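Local coordinates for uncharacterized protein (Bacteroides eggerthii DSM 20697, PDB 4ECO), which is of unknown function but, as a leucine-rich repeat protein, probably serves in binding other proteins, at residues A[570-581]-A[591-602]. Residues are numbered along the deposited sequence; the frame is centred on the assembly and turned at random.
Sequences QLQIGSNDIRKV and VLDIKDNPNISI
The asparagine ladder of a leucine-rich repeat solenoid is exemplified where Asn597 of one coil reaches into the backbone turn of the preceding coil. CG anti to its own carbonyl carbon (chi1 -84°) carries the amide to the preceding coil, where it is buried and bonded at both ends: ND2 donates to Ile573 O at 3.0 Å across the coils and to Ile594 O within its own, while OD1 accepts from Ile578 N at 3.0 Å in a nearly straight bond. Asn576, the equivalent rung one coil earlier, sends its ND2 to the opposite face of the Ile573 carbonyl, 2.8 Å from O, and also to Ile543 O. With an alanine at Asn597, Ile578 N would probably lose its acceptor and Ile573 O one of its two amide donors, leaving the two loops less firmly tied. Before the ladder, strands 570-572 and 591-593 pair in parallel, their axes 8° apart in direction, and Leu571 CD2 lies alongside Leu592 CD1 at 3.8 Å in the buried interior. Beyond it, Asn599 ND2 meets the syn lone pair of Asp577 OD1 at 2.9 Å, the carboxylate and amide planes turned 52° apart. Asp577 OD2 in turn holds Arg579 NH2 in a salt bridge of 2.8 Å, and the guanidinium lies nearly parallel to the Asn599 amide. Parallel strands paired side by side, an aliphatic interior and successive asparagine rungs together are the hallmark of the leucine-rich repeat fold.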
ATOM      1  N   GLN A 570      25.655  13.379  14.585  1.00 41.66           N
ATOM      2  CA  GLN A 570      25.149  14.304  13.588  1.00 40.66           C
ATOM      3  C   GLN A 570      24.382  15.459  14.242  1.00 44.87           C
ATOM      4  O   GLN A 570      23.394  15.235  14.952  1.00 45.69           O
ATOM      5  CB  GLN A 570      24.259  13.556  12.567  1.00 40.82           C
ATOM      6  CG  GLN A 570      23.685  14.448  11.461  1.00 44.10           C
ATOM      7  CD  GLN A 570      23.073  13.718  10.297  1.00 59.85           C
ATOM      8  OE1 GLN A 570      22.398  14.325   9.474  1.00 56.46           O
ATOM      9  NE2 GLN A 570      23.279  12.408  10.194  1.00 52.35           N
ATOM     10  N   LEU A 571      24.818  16.698  13.952  1.00 39.84           N
ATOM     11  CA  LEU A 571      24.183  17.917  14.427  1.00 39.20           C
ATOM     12  C   LEU A 571      23.889  18.833  13.270  1.00 44.55           C
ATOM     13  O   LEU A 571      24.803  19.267  12.573  1.00 43.47           O
ATOM     14  CB  LEU A 571      25.021  18.655  15.483  1.00 39.40           C
ATOM     15  CG  LEU A 571      24.502  20.043  15.895  1.00 43.05           C
ATOM     16  CD1 LEU A 571      23.145  19.968  16.620  1.00 41.17           C
ATOM     17  CD2 LEU A 571      25.524  20.773  16.729  1.00 45.58           C
ATOM     18  N   GLN A 572      22.610  19.177  13.112  1.00 42.10           N
ATOM     19  CA  GLN A 572      22.152  20.096  12.084  1.00 41.36           C
ATOM     20  C   GLN A 572      21.661  21.358  12.741  1.00 42.98           C
ATOM     21  O   GLN A 572      20.629  21.327  13.400  1.00 42.71           O
ATOM     22  CB  GLN A 572      21.056  19.453  11.244  1.00 42.17           C
ATOM     23  CG  GLN A 572      21.474  18.198  10.506  1.00 55.54           C
ATOM     24  CD  GLN A 572      20.347  17.706   9.625  1.00 62.66           C
ATOM     25  OE1 GLN A 572      19.237  18.246   9.624  1.00 54.43           O
ATOM     26  NE2 GLN A 572      20.606  16.658   8.860  1.00 49.87           N
ATOM     27  N   ILE A 573      22.412  22.462  12.597  1.00 39.87           N
ATOM     28  CA  ILE A 573      22.079  23.762  13.210  1.00 39.46           C
ATOM     29  C   ILE A 573      22.181  24.892  12.147  1.00 45.00           C
ATOM     30  O   ILE A 573      22.208  26.071  12.484  1.00 46.46           O
ATOM     31  CB  ILE A 573      22.999  23.998  14.452  1.00 42.31           C
ATOM     32  CG1 ILE A 573      22.440  25.076  15.398  1.00 43.00           C
ATOM     33  CG2 ILE A 573      24.497  24.171  14.101  1.00 41.68           C
ATOM     34  CD1 ILE A 573      22.979  25.021  16.821  1.00 45.69           C
ATOM     35  N   GLY A 574      22.184  24.511  10.878  1.00 41.92           N
ATOM     36  CA  GLY A 574      22.263  25.455   9.778  1.00 43.34           C
ATOM     37  C   GLY A 574      21.060  26.365   9.624  1.00 50.62           C
ATOM     38  O   GLY A 574      19.971  26.065  10.125  1.00 50.96           O
ATOM     39  N   SER A 575      21.265  27.495   8.906  1.00 48.20           N
ATOM     40  CA  SER A 575      20.281  28.525   8.564  1.00 47.83           C
ATOM     41  C   SER A 575      19.635  29.090   9.841  1.00 51.85           C
ATOM     42  O   SER A 575      18.417  29.110   9.993  1.00 51.87           O
ATOM     43  CB  SER A 575      19.240  27.986   7.584  1.00 50.37           C
ATOM     44  OG  SER A 575      18.530  29.040   6.959  1.00 59.18           O
ATOM     45  N   ASN A 576      20.481  29.534  10.762  1.00 47.74           N
ATOM     46  CA  ASN A 576      20.081  30.173  12.014  1.00 47.85           C
ATOM     47  C   ASN A 576      20.908  31.452  12.145  1.00 54.43           C
ATOM     48  O   ASN A 576      21.371  31.982  11.126  1.00 54.64           O
ATOM     49  CB  ASN A 576      20.260  29.216  13.227  1.00 40.99           C
ATOM     50  CG  ASN A 576      19.219  28.130  13.342  1.00 55.28           C
ATOM     51  OD1 ASN A 576      18.033  28.383  13.512  1.00 53.97           O
ATOM     52  ND2 ASN A 576      19.644  26.890  13.337  1.00 42.94           N
ATOM     53  N   ASP A 577      21.142  31.917  13.378  1.00 51.17           N
ATOM     54  CA  ASP A 577      21.972  33.075  13.626  1.00 52.98           C
ATOM     55  C   ASP A 577      22.926  32.777  14.790  1.00 58.23           C
ATOM     56  O   ASP A 577      23.128  33.616  15.675  1.00 59.22           O
ATOM     57  CB  ASP A 577      21.104  34.311  13.893  1.00 56.21           C
ATOM     58  CG  ASP A 577      21.825  35.642  13.793  1.00 64.84           C
ATOM     59  OD1 ASP A 577      23.006  35.655  13.343  1.00 64.55           O
ATOM     60  OD2 ASP A 577      21.204  36.669  14.140  1.00 71.25           O
ATOM     61  N   ILE A 578      23.552  31.586  14.753  1.00 53.42           N
ATOM     62  CA  ILE A 578      24.483  31.142  15.780  1.00 53.22           C
ATOM     63  C   ILE A 578      25.684  32.093  15.778  1.00 59.42           C
ATOM     64  O   ILE A 578      26.143  32.518  14.717  1.00 60.65           O
ATOM     65  CB  ILE A 578      24.894  29.643  15.623  1.00 54.80           C
ATOM     66  CG1 ILE A 578      23.660  28.710  15.556  1.00 53.43           C
ATOM     67  CG2 ILE A 578      25.891  29.180  16.716  1.00 55.49           C
ATOM     68  CD1 ILE A 578      22.597  28.803  16.710  1.00 54.18           C
ATOM     69  N   ARG A 579      26.123  32.473  16.985  1.00 54.79           N
ATOM     70  CA  ARG A 579      27.209  33.407  17.216  1.00 54.33           C
ATOM     71  C   ARG A 579      28.468  32.665  17.682  1.00 55.97           C
ATOM     72  O   ARG A 579      29.000  31.862  16.926  1.00 55.14           O
ATOM     73  CB  ARG A 579      26.781  34.483  18.231  1.00 53.64           C
ATOM     74  CG  ARG A 579      25.466  35.188  17.924  1.00 55.40           C
ATOM     75  CD  ARG A 579      25.491  35.951  16.625  1.00 69.58           C
ATOM     76  NE  ARG A 579      24.205  36.591  16.359  1.00 81.32           N
ATOM     77  CZ  ARG A 579      24.064  37.797  15.817  1.00 93.65           C
ATOM     78  NH1 ARG A 579      25.134  38.509  15.474  1.00 67.44           N
ATOM     79  NH2 ARG A 579      22.857  38.302  15.616  1.00 86.87           N
ATOM     80  N   LYS A 580      28.940  32.931  18.899  1.00 52.36           N
ATOM     81  CA  LYS A 580      30.178  32.357  19.418  1.00 53.39           C
ATOM     82  C   LYS A 580      29.953  30.931  19.936  1.00 57.05           C
ATOM     83  O   LYS A 580      29.062  30.677  20.762  1.00 56.30           O
ATOM     84  CB  LYS A 580      30.782  33.269  20.524  1.00 57.48           C
ATOM     85  CG  LYS A 580      32.060  32.792  21.239  1.00 71.46           C
ATOM     86  CD  LYS A 580      33.348  32.855  20.407  1.00 81.42           C
ATOM     87  CE  LYS A 580      34.602  32.804  21.264  1.00 89.16           C
ATOM     88  NZ  LYS A 580      34.759  31.524  22.021  1.00 95.28           N
ATOM     89  N   VAL A 581      30.811  30.016  19.430  1.00 52.45           N
ATOM     90  CA  VAL A 581      30.893  28.606  19.784  1.00 50.72           C
ATOM     91  C   VAL A 581      32.202  28.461  20.573  1.00 55.86           C
ATOM     92  O   VAL A 581      33.290  28.606  19.999  1.00 56.27           O
ATOM     93  CB  VAL A 581      30.792  27.679  18.541  1.00 52.78           C
ATOM     94  CG1 VAL A 581      30.858  26.211  18.941  1.00 51.66           C
ATOM     95  CG2 VAL A 581      29.516  27.952  17.753  1.00 51.88           C
ATOM     96  N   VAL A 591      29.043  14.450  11.241  1.00 41.11           N
ATOM     97  CA  VAL A 591      28.159  15.135  10.288  1.00 39.10           C
ATOM     98  C   VAL A 591      27.696  16.421  10.966  1.00 42.69           C
ATOM     99  O   VAL A 591      26.889  16.373  11.893  1.00 41.09           O
ATOM    100  CB  VAL A 591      26.969  14.292   9.759  1.00 40.98           C
ATOM    101  CG1 VAL A 591      26.113  15.115   8.801  1.00 40.24           C
ATOM    102  CG2 VAL A 591      27.449  13.018   9.078  1.00 40.50           C
ATOM    103  N   LEU A 592      28.254  17.564  10.547  1.00 39.69           N
ATOM    104  CA  LEU A 592      27.909  18.848  11.147  1.00 38.47           C
ATOM    105  C   LEU A 592      27.505  19.858  10.091  1.00 42.62           C
ATOM    106  O   LEU A 592      28.285  20.187   9.190  1.00 43.25           O
ATOM    107  CB  LEU A 592      29.095  19.375  11.975  1.00 38.91           C
ATOM    108  CG  LEU A 592      28.982  20.750  12.639  1.00 42.16           C
ATOM    109  CD1 LEU A 592      27.972  20.754  13.808  1.00 40.48           C
ATOM    110  CD2 LEU A 592      30.329  21.161  13.159  1.00 44.09           C
ATOM    111  N   ASP A 593      26.267  20.334  10.208  1.00 39.90           N
ATOM    112  CA  ASP A 593      25.719  21.369   9.346  1.00 40.06           C
ATOM    113  C   ASP A 593      25.661  22.660  10.119  1.00 42.71           C
ATOM    114  O   ASP A 593      24.870  22.778  11.061  1.00 41.48           O
ATOM    115  CB  ASP A 593      24.327  20.993   8.791  1.00 41.37           C
ATOM    116  CG  ASP A 593      23.552  22.181   8.232  1.00 50.39           C
ATOM    117  OD1 ASP A 593      24.136  22.961   7.444  1.00 48.92           O
ATOM    118  OD2 ASP A 593      22.391  22.364   8.630  1.00 60.86           O
ATOM    119  N   ILE A 594      26.518  23.615   9.736  1.00 39.34           N
ATOM    120  CA  ILE A 594      26.554  24.949  10.332  1.00 39.97           C
ATOM    121  C   ILE A 594      26.328  25.994   9.240  1.00 47.27           C
ATOM    122  O   ILE A 594      26.477  27.189   9.501  1.00 50.38           O
ATOM    123  CB  ILE A 594      27.883  25.216  11.107  1.00 42.89           C
ATOM    124  CG1 ILE A 594      29.137  25.022  10.197  1.00 42.65           C
ATOM    125  CG2 ILE A 594      27.948  24.402  12.414  1.00 42.02           C
ATOM    126  CD1 ILE A 594      30.424  25.627  10.699  1.00 37.14           C
ATOM    127  N   LYS A 595      25.997  25.542   8.016  1.00 43.39           N
ATOM    128  CA  LYS A 595      25.863  26.384   6.826  1.00 43.76           C
ATOM    129  C   LYS A 595      24.796  27.441   7.032  1.00 52.56           C
ATOM    130  O   LYS A 595      23.794  27.178   7.685  1.00 52.53           O
ATOM    131  CB  LYS A 595      25.570  25.541   5.575  1.00 42.31           C
ATOM    132  CG  LYS A 595      25.872  26.261   4.273  1.00 37.12           C
ATOM    133  CD  LYS A 595      25.799  25.321   3.070  1.00 42.64           C
ATOM    134  CE  LYS A 595      25.965  26.019   1.733  1.00 53.19           C
ATOM    135  NZ  LYS A 595      27.331  26.581   1.551  1.00 70.26           N
ATOM    136  N   ASP A 596      25.056  28.658   6.518  1.00 52.30           N
ATOM    137  CA  ASP A 596      24.176  29.822   6.599  1.00 52.78           C
ATOM    138  C   ASP A 596      23.954  30.212   8.076  1.00 58.88           C
ATOM    139  O   ASP A 596      22.860  30.106   8.620  1.00 59.35           O
ATOM    140  CB  ASP A 596      22.847  29.584   5.846  1.00 53.28           C
ATOM    141  CG  ASP A 596      21.912  30.778   5.776  1.00 59.99           C
ATOM    142  OD1 ASP A 596      22.396  31.925   5.901  1.00 63.30           O
ATOM    143  OD2 ASP A 596      20.698  30.565   5.589  1.00 60.42           O
ATOM    144  N   ASN A 597      25.038  30.639   8.715  1.00 55.98           N
ATOM    145  CA  ASN A 597      25.119  31.177  10.080  1.00 54.99           C
ATOM    146  C   ASN A 597      26.164  32.260   9.963  1.00 58.61           C
ATOM    147  O   ASN A 597      27.324  32.047  10.310  1.00 57.93           O
ATOM    148  CB  ASN A 597      25.451  30.075  11.109  1.00 53.13           C
ATOM    149  CG  ASN A 597      24.268  29.288  11.603  1.00 61.18           C
ATOM    150  OD1 ASN A 597      23.436  29.790  12.346  1.00 46.68           O
ATOM    151  ND2 ASN A 597      24.229  28.002  11.300  1.00 56.97           N
ATOM    152  N   PRO A 598      25.825  33.361   9.265  1.00 56.35           N
ATOM    153  CA  PRO A 598      26.845  34.374   8.940  1.00 57.54           C
ATOM    154  C   PRO A 598      27.582  35.006  10.127  1.00 59.96           C
ATOM    155  O   PRO A 598      28.640  35.587   9.902  1.00 61.53           O
ATOM    156  CB  PRO A 598      26.037  35.454   8.209  1.00 59.93           C
ATOM    157  CG  PRO A 598      24.613  35.208   8.603  1.00 62.97           C
ATOM    158  CD  PRO A 598      24.525  33.730   8.674  1.00 57.06           C
ATOM    159  N   ASN A 599      27.072  34.902  11.354  1.00 53.75           N
ATOM    160  CA  ASN A 599      27.768  35.548  12.469  1.00 54.44           C
ATOM    161  C   ASN A 599      28.390  34.531  13.432  1.00 57.59           C
ATOM    162  O   ASN A 599      28.731  34.900  14.562  1.00 56.97           O
ATOM    163  CB  ASN A 599      26.813  36.475  13.215  1.00 55.49           C
ATOM    164  CG  ASN A 599      26.233  37.535  12.312  1.00 79.37           C
ATOM    165  OD1 ASN A 599      26.955  38.309  11.673  1.00 68.55           O
ATOM    166  ND2 ASN A 599      24.917  37.536  12.175  1.00 72.15           N
ATOM    167  N   ILE A 600      28.594  33.274  12.960  1.00 53.17           N
ATOM    168  CA  ILE A 600      29.170  32.185  13.747  1.00 51.68           C
ATOM    169  C   ILE A 600      30.674  32.435  13.955  1.00 57.12           C
ATOM    170  O   ILE A 600      31.315  33.117  13.153  1.00 57.71           O
ATOM    171  CB  ILE A 600      28.885  30.779  13.105  1.00 52.31           C
ATOM    172  CG1 ILE A 600      28.952  29.646  14.158  1.00 51.15           C
ATOM    173  CG2 ILE A 600      29.780  30.492  11.892  1.00 52.07           C
ATOM    174  CD1 ILE A 600      28.391  28.287  13.743  1.00 51.14           C
ATOM    175  N   SER A 601      31.202  31.908  15.066  1.00 54.01           N
ATOM    176  CA  SER A 601      32.613  31.913  15.455  1.00 54.08           C
ATOM    177  C   SER A 601      32.861  30.545  16.084  1.00 54.82           C
ATOM    178  O   SER A 601      32.448  30.303  17.224  1.00 52.15           O
ATOM    179  CB  SER A 601      32.933  33.088  16.371  1.00 59.78           C
ATOM    180  OG  SER A 601      34.335  33.279  16.494  1.00 73.94           O
ATOM    181  N   ILE A 602      33.410  29.608  15.262  1.00 51.64           N
ATOM    182  CA  ILE A 602      33.623  28.195  15.593  1.00 50.40           C
ATOM    183  C   ILE A 602      35.073  27.756  15.265  1.00 58.09           C
ATOM    184  O   ILE A 602      35.646  28.154  14.244  1.00 59.33           O
ATOM    185  CB  ILE A 602      32.559  27.337  14.833  1.00 51.04           C
ATOM    186  CG1 ILE A 602      32.421  25.905  15.390  1.00 49.70           C
ATOM    187  CG2 ILE A 602      32.702  27.390  13.298  1.00 51.11           C
ATOM    188  CD1 ILE A 602      31.065  25.210  15.043  1.00 46.68           C
TER
HETATM  189  O   HOH W   1      24.879  33.830  12.619  1.00 51.92           O